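Local atomic coordinates of alpha,alpha-trehalose-phosphate synthase (UDP-forming) (Burkholderia xenovorans, PDB entry 5HXA), a protein that belongs to glycosyltransferase family 20 and has the two-domain GT-B architecture. Residues F202-H211 with V220-V229. Numbering follows the deposited sequence.
Sequences FVDFIERGQH and VHAYNRFLKV
The imidazole of H211 lies between two oxygens: Y223 OH sits over one face, displaced toward the rim and 3.2 Å from H211 CG, while G209 O stands 3.4 Å above the centre of the opposite face. The H211 and Y223 planes are inclined by only 19°, but their centroids are 5.3 Å apart, so the rings are slid past one another with little overlap; it is chiefly the hydroxyl end of the phenol that lies over the imidazole. That same hydroxyl meets F205 at the ring edge, near its plane, 4.0 Å from F205 CE2. Y223 CG is anti to its own carbonyl carbon (chi1 -48°), which sends the ring from the type I' turn A222-R225 back to the helix end, where a Schellman motif at Q210 turns the chain into H211. There H211 O takes a weak hydrogen bond from Y223 N (3.5 Å, 154°), a water donates to H211 O and weakly accepts from Y223 N, and A222 CA makes a CA-H...O contact with H211 O. Farther down the helix the contact is apolar: I206 CG2 packs on A222 CB at 3.8 Å, V203 meets V220, and V229 CG1 approaches F202 CD2 obliquely at 4.0 Å. F166 meets F202 edge-to-face, and C186 also touches I206 and Y223. Helix 196-208 thereby packs against the hairpin that extends the parallel strands of one Rossmann-like domain of the GT-B fold. The chemistry is thus divided: dispersion dominates the buried helix face, whereas H211 O gathers polar links that couple the segments only modestly, the direct bond being weak and the water firm only toward H211 O.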
ATOM      1  N   PHE A 202     -11.158  -9.857   0.987  1.00 15.99           N
ATOM      2  CA  PHE A 202     -12.126 -10.090  -0.085  1.00 17.67           C
ATOM      3  C   PHE A 202     -13.540  -9.802   0.398  1.00 18.22           C
ATOM      4  O   PHE A 202     -14.307  -9.096  -0.263  1.00 17.95           O
ATOM      5  CB  PHE A 202     -12.000 -11.537  -0.563  1.00 17.76           C
ATOM      6  CG  PHE A 202     -12.951 -11.920  -1.667  1.00 19.91           C
ATOM      7  CD1 PHE A 202     -12.682 -11.577  -2.988  1.00 17.59           C
ATOM      8  CD2 PHE A 202     -14.091 -12.658  -1.390  1.00 21.78           C
ATOM      9  CE1 PHE A 202     -13.554 -11.956  -4.012  1.00 21.09           C
ATOM     10  CE2 PHE A 202     -14.959 -13.037  -2.406  1.00 22.94           C
ATOM     11  CZ  PHE A 202     -14.693 -12.687  -3.715  1.00 19.96           C
ATOM     12  N   VAL A 203     -13.898 -10.345   1.559  1.00 14.99           N
ATOM     13  CA  VAL A 203     -15.242 -10.144   2.085  1.00 17.41           C
ATOM     14  C   VAL A 203     -15.472  -8.673   2.431  1.00 19.01           C
ATOM     15  O   VAL A 203     -16.572  -8.138   2.226  1.00 18.77           O
ATOM     16  CB  VAL A 203     -15.466 -11.066   3.296  1.00 21.72           C
ATOM     17  CG1 VAL A 203     -16.775 -10.726   3.991  1.00 22.63           C
ATOM     18  CG2 VAL A 203     -15.446 -12.539   2.848  1.00 20.74           C
ATOM     19  N   ASP A 204     -14.439  -7.992   2.944  1.00 15.58           N
ATOM     20  CA  ASP A 204     -14.567  -6.556   3.214  1.00 18.94           C
ATOM     21  C   ASP A 204     -14.935  -5.780   1.955  1.00 14.99           C
ATOM     22  O   ASP A 204     -15.756  -4.851   2.002  1.00 18.69           O
ATOM     23  CB  ASP A 204     -13.266  -5.994   3.787  1.00 18.93           C
ATOM     24  CG  ASP A 204     -13.117  -6.236   5.286  1.00 23.82           C
ATOM     25  OD1 ASP A 204     -14.092  -6.665   5.939  1.00 20.83           O
ATOM     26  OD2 ASP A 204     -12.013  -5.977   5.810  1.00 21.84           O
ATOM     27  N   PHE A 205     -14.311  -6.106   0.824  1.00 14.88           N
ATOM     28  CA  PHE A 205     -14.635  -5.371  -0.392  1.00 17.07           C
ATOM     29  C   PHE A 205     -16.106  -5.540  -0.725  1.00 19.00           C
ATOM     30  O   PHE A 205     -16.815  -4.567  -1.026  1.00 20.40           O
ATOM     31  CB  PHE A 205     -13.775  -5.835  -1.572  1.00 19.66           C
ATOM     32  CG  PHE A 205     -14.133  -5.135  -2.854  1.00 21.91           C
ATOM     33  CD1 PHE A 205     -13.559  -3.910  -3.173  1.00 24.11           C
ATOM     34  CD2 PHE A 205     -15.118  -5.656  -3.697  1.00 19.04           C
ATOM     35  CE1 PHE A 205     -13.927  -3.230  -4.337  1.00 22.88           C
ATOM     36  CE2 PHE A 205     -15.483  -4.992  -4.854  1.00 19.78           C
ATOM     37  CZ  PHE A 205     -14.886  -3.779  -5.179  1.00 23.64           C
ATOM     38  N   ILE A 206     -16.578  -6.780  -0.650  1.00 16.14           N
ATOM     39  CA  ILE A 206     -17.947  -7.099  -1.037  1.00 14.73           C
ATOM     40  C   ILE A 206     -18.938  -6.414  -0.105  1.00 19.08           C
ATOM     41  O   ILE A 206     -19.905  -5.787  -0.557  1.00 20.43           O
ATOM     42  CB  ILE A 206     -18.122  -8.629  -1.065  1.00 18.77           C
ATOM     43  CG1 ILE A 206     -17.419  -9.180  -2.313  1.00 23.54           C
ATOM     44  CG2 ILE A 206     -19.608  -9.055  -1.007  1.00 18.62           C
ATOM     45  CD1 ILE A 206     -17.346 -10.660  -2.359  1.00 29.85           C
ATOM     46  N   GLU A 207     -18.706  -6.509   1.206  1.00 16.78           N
ATOM     47  CA  GLU A 207     -19.655  -5.933   2.155  1.00 18.96           C
ATOM     48  C   GLU A 207     -19.620  -4.412   2.121  1.00 21.63           C
ATOM     49  O   GLU A 207     -20.666  -3.756   2.106  1.00 18.08           O
ATOM     50  CB  GLU A 207     -19.364  -6.435   3.572  1.00 23.39           C
ATOM     51  CG  GLU A 207     -19.645  -7.915   3.774  1.00 24.99           C
ATOM     52  CD  GLU A 207     -19.433  -8.358   5.217  1.00 27.77           C
ATOM     53  OE1 GLU A 207     -20.141  -9.271   5.669  1.00 37.12           O
ATOM     54  OE2 GLU A 207     -18.558  -7.787   5.898  1.00 34.86           O
ATOM     55  N   ARG A 208     -18.422  -3.826   2.122  1.00 20.17           N
ATOM     56  CA  ARG A 208     -18.337  -2.374   2.223  1.00 26.02           C
ATOM     57  C   ARG A 208     -18.722  -1.689   0.923  1.00 25.77           C
ATOM     58  O   ARG A 208     -19.171  -0.539   0.954  1.00 26.93           O
ATOM     59  CB  ARG A 208     -16.932  -1.973   2.693  1.00 25.20           C
ATOM     60  CG  ARG A 208     -16.695  -2.519   4.093  1.00 31.70           C
ATOM     61  CD  ARG A 208     -15.315  -2.268   4.697  1.00 32.97           C
ATOM     62  NE  ARG A 208     -15.400  -2.564   6.131  1.00 47.34           N
ATOM     63  CZ  ARG A 208     -14.394  -2.499   6.999  1.00 42.77           C
ATOM     64  NH1 ARG A 208     -13.189  -2.148   6.593  1.00 28.74           N
ATOM     65  NH2 ARG A 208     -14.604  -2.786   8.280  1.00 46.01           N
ATOM     66  N   GLY A 209     -18.599  -2.375  -0.205  1.00 21.62           N
ATOM     67  CA  GLY A 209     -19.137  -1.859  -1.448  1.00 21.65           C
ATOM     68  C   GLY A 209     -20.602  -2.161  -1.674  1.00 24.26           C
ATOM     69  O   GLY A 209     -21.125  -1.854  -2.747  1.00 26.38           O
ATOM     70  N   GLN A 210     -21.272  -2.759  -0.680  1.00 21.98           N
ATOM     71  CA  GLN A 210     -22.691  -3.131  -0.767  0.51 22.43           C
ATOM     72  C   GLN A 210     -22.963  -4.068  -1.941  1.00 23.60           C
ATOM     73  O   GLN A 210     -24.019  -4.008  -2.572  1.00 23.49           O
ATOM     74  CB  GLN A 210     -23.603  -1.903  -0.843  0.51 27.15           C
ATOM     75  CG  GLN A 210     -23.762  -1.181   0.479  0.51 33.82           C
ATOM     76  CD  GLN A 210     -22.537  -0.378   0.833  0.51 37.51           C
ATOM     77  OE1 GLN A 210     -22.004   0.351  -0.005  0.51 38.42           O
ATOM     78  NE2 GLN A 210     -22.071  -0.515   2.070  0.51 40.39           N
ATOM     79  N   HIS A 211     -22.007  -4.950  -2.230  1.00 23.21           N
ATOM     80  CA  HIS A 211     -22.176  -5.937  -3.289  1.00 23.21           C
ATOM     81  C   HIS A 211     -22.750  -7.248  -2.785  1.00 30.01           C
ATOM     82  O   HIS A 211     -23.208  -8.064  -3.594  1.00 27.03           O
ATOM     83  CB  HIS A 211     -20.833  -6.231  -3.966  1.00 18.26           C
ATOM     84  CG  HIS A 211     -20.178  -5.021  -4.539  1.00 22.38           C
ATOM     85  ND1 HIS A 211     -20.743  -4.289  -5.560  1.00 25.44           N
ATOM     86  CD2 HIS A 211     -19.016  -4.403  -4.227  1.00 24.32           C
ATOM     87  CE1 HIS A 211     -19.952  -3.273  -5.855  1.00 27.77           C
ATOM     88  NE2 HIS A 211     -18.899  -3.318  -5.060  1.00 24.40           N
ATOM     89  N   VAL A 220     -21.102 -16.675   1.412  1.00 20.35           N
ATOM     90  CA  VAL A 220     -21.246 -15.287   0.992  1.00 17.71           C
ATOM     91  C   VAL A 220     -22.330 -15.229  -0.075  1.00 24.72           C
ATOM     92  O   VAL A 220     -22.383 -16.094  -0.956  1.00 19.31           O
ATOM     93  CB  VAL A 220     -19.922 -14.723   0.435  1.00 20.49           C
ATOM     94  CG1 VAL A 220     -20.154 -13.360  -0.234  1.00 15.96           C
ATOM     95  CG2 VAL A 220     -18.881 -14.633   1.531  1.00 16.94           C
ATOM     96  N   HIS A 221     -23.190 -14.212   0.002  1.00 20.72           N
ATOM     97  CA  HIS A 221     -24.223 -13.953  -0.996  1.00 21.03           C
ATOM     98  C   HIS A 221     -23.850 -12.664  -1.708  1.00 24.47           C
ATOM     99  O   HIS A 221     -23.945 -11.582  -1.123  1.00 20.33           O
ATOM    100  CB  HIS A 221     -25.593 -13.831  -0.337  1.00 18.82           C
ATOM    101  CG  HIS A 221     -26.724 -13.706  -1.312  1.00 19.85           C
ATOM    102  ND1 HIS A 221     -28.027 -13.493  -0.915  1.00 25.88           N
ATOM    103  CD2 HIS A 221     -26.752 -13.794  -2.664  1.00 23.71           C
ATOM    104  CE1 HIS A 221     -28.809 -13.447  -1.982  1.00 27.54           C
ATOM    105  NE2 HIS A 221     -28.058 -13.621  -3.056  1.00 25.28           N
ATOM    106  N   ALA A 222     -23.427 -12.766  -2.965  1.00 18.52           N
ATOM    107  CA  ALA A 222     -22.999 -11.574  -3.685  1.00 24.67           C
ATOM    108  C   ALA A 222     -23.268 -11.752  -5.171  1.00 21.89           C
ATOM    109  O   ALA A 222     -23.112 -12.853  -5.704  1.00 20.56           O
ATOM    110  CB  ALA A 222     -21.511 -11.290  -3.438  1.00 20.40           C
ATOM    111  N   TYR A 223     -23.678 -10.664  -5.828  1.00 17.46           N
ATOM    112  CA  TYR A 223     -23.918 -10.664  -7.274  1.00 19.64           C
ATOM    113  C   TYR A 223     -24.876 -11.785  -7.676  1.00 23.65           C
ATOM    114  O   TYR A 223     -24.655 -12.498  -8.665  1.00 20.29           O
ATOM    115  CB  TYR A 223     -22.602 -10.767  -8.052  1.00 24.64           C
ATOM    116  CG  TYR A 223     -21.518  -9.813  -7.574  1.00 24.36           C
ATOM    117  CD1 TYR A 223     -21.482  -8.495  -8.012  1.00 21.02           C
ATOM    118  CD2 TYR A 223     -20.538 -10.238  -6.687  1.00 22.55           C
ATOM    119  CE1 TYR A 223     -20.481  -7.621  -7.568  1.00 22.16           C
ATOM    120  CE2 TYR A 223     -19.540  -9.375  -6.242  1.00 20.60           C
ATOM    121  CZ  TYR A 223     -19.522  -8.068  -6.690  1.00 23.90           C
ATOM    122  OH  TYR A 223     -18.537  -7.205  -6.256  1.00 22.77           O
ATOM    123  N   ASN A 224     -25.934 -11.968  -6.875  1.00 18.95           N
ATOM    124  CA  ASN A 224     -27.005 -12.924  -7.154  1.00 18.37           C
ATOM    125  C   ASN A 224     -26.529 -14.377  -7.104  1.00 18.41           C
ATOM    126  O   ASN A 224     -27.143 -15.257  -7.725  1.00 19.12           O
ATOM    127  CB  ASN A 224     -27.659 -12.627  -8.509  1.00 24.58           C
ATOM    128  CG  ASN A 224     -29.037 -13.258  -8.659  1.00 32.77           C
ATOM    129  OD1 ASN A 224     -29.682 -13.652  -7.675  1.00 30.79           O
ATOM    130  ND2 ASN A 224     -29.498 -13.356  -9.907  1.00 29.32           N
ATOM    131  N   ARG A 225     -25.458 -14.656  -6.364  1.00 17.75           N
ATOM    132  CA  ARG A 225     -24.938 -16.014  -6.222  1.00 20.81           C
ATOM    133  C   ARG A 225     -24.499 -16.242  -4.782  1.00 18.57           C
ATOM    134  O   ARG A 225     -24.093 -15.308  -4.085  1.00 19.83           O
ATOM    135  CB  ARG A 225     -23.732 -16.278  -7.163  1.00 21.41           C
ATOM    136  CG  ARG A 225     -24.018 -16.195  -8.665  1.00 23.47           C
ATOM    137  CD  ARG A 225     -22.777 -16.597  -9.500  1.00 23.05           C
ATOM    138  NE  ARG A 225     -22.298 -17.938  -9.131  1.00 23.46           N
ATOM    139  CZ  ARG A 225     -22.634 -19.068  -9.752  1.00 28.36           C
ATOM    140  NH1 ARG A 225     -23.441 -19.050 -10.806  1.00 25.44           N
ATOM    141  NH2 ARG A 225     -22.157 -20.232  -9.314  1.00 22.27           N
ATOM    142  N   PHE A 226     -24.576 -17.498  -4.343  1.00 22.24           N
ATOM    143  CA  PHE A 226     -23.950 -17.924  -3.099  1.00 18.76           C
ATOM    144  C   PHE A 226     -22.640 -18.638  -3.416  1.00 23.03           C
ATOM    145  O   PHE A 226     -22.512 -19.305  -4.445  1.00 22.46           O
ATOM    146  CB  PHE A 226     -24.870 -18.851  -2.292  1.00 18.63           C
ATOM    147  CG  PHE A 226     -25.833 -18.119  -1.376  1.00 23.80           C
ATOM    148  CD1 PHE A 226     -26.994 -17.551  -1.880  1.00 18.55           C
ATOM    149  CD2 PHE A 226     -25.567 -17.993  -0.016  1.00 23.11           C
ATOM    150  CE1 PHE A 226     -27.889 -16.866  -1.047  1.00 22.37           C
ATOM    151  CE2 PHE A 226     -26.454 -17.306   0.826  1.00 22.22           C
ATOM    152  CZ  PHE A 226     -27.619 -16.751   0.312  1.00 20.47           C
ATOM    153  N   LEU A 227     -21.665 -18.489  -2.523  1.00 18.61           N
ATOM    154  CA  LEU A 227     -20.377 -19.158  -2.669  1.00 18.19           C
ATOM    155  C   LEU A 227     -19.766 -19.310  -1.285  1.00 20.94           C
ATOM    156  O   LEU A 227     -20.105 -18.571  -0.355  1.00 20.90           O
ATOM    157  CB  LEU A 227     -19.420 -18.382  -3.591  1.00 17.88           C
ATOM    158  CG  LEU A 227     -19.034 -16.949  -3.213  1.00 19.02           C
ATOM    159  CD1 LEU A 227     -17.651 -16.597  -3.754  1.00 19.57           C
ATOM    160  CD2 LEU A 227     -20.057 -15.914  -3.722  1.00 20.40           C
ATOM    161  N   LYS A 228     -18.856 -20.274  -1.158  1.00 19.73           N
ATOM    162  CA  LYS A 228     -18.093 -20.462   0.072  1.00 22.14           C
ATOM    163  C   LYS A 228     -16.730 -19.806  -0.090  1.00 24.97           C
ATOM    164  O   LYS A 228     -16.071 -19.984  -1.120  1.00 21.74           O
ATOM    165  CB  LYS A 228     -17.928 -21.947   0.415  1.00 24.14           C
ATOM    166  CG  LYS A 228     -17.250 -22.177   1.776  1.00 27.69           C
ATOM    167  CD  LYS A 228     -17.345 -23.621   2.204  1.00 42.25           C
ATOM    168  CE  LYS A 228     -16.666 -23.858   3.547  1.00 44.50           C
ATOM    169  NZ  LYS A 228     -17.323 -23.106   4.643  1.00 48.01           N
ATOM    170  N   VAL A 229     -16.316 -19.035   0.912  1.00 20.04           N
ATOM    171  CA  VAL A 229     -15.039 -18.330   0.880  1.00 16.47           C
ATOM    172  C   VAL A 229     -14.260 -18.728   2.126  1.00 20.70           C
ATOM    173  O   VAL A 229     -14.773 -18.609   3.243  1.00 21.88           O
ATOM    174  CB  VAL A 229     -15.232 -16.799   0.813  1.00 21.81           C
ATOM    175  CG1 VAL A 229     -13.898 -16.088   0.606  1.00 19.38           C
ATOM    176  CG2 VAL A 229     -16.200 -16.427  -0.323  1.00 20.81           C
TER
HETATM  177  O   HOH W   1     -24.242  -7.547  -6.031  1.00 27.14           O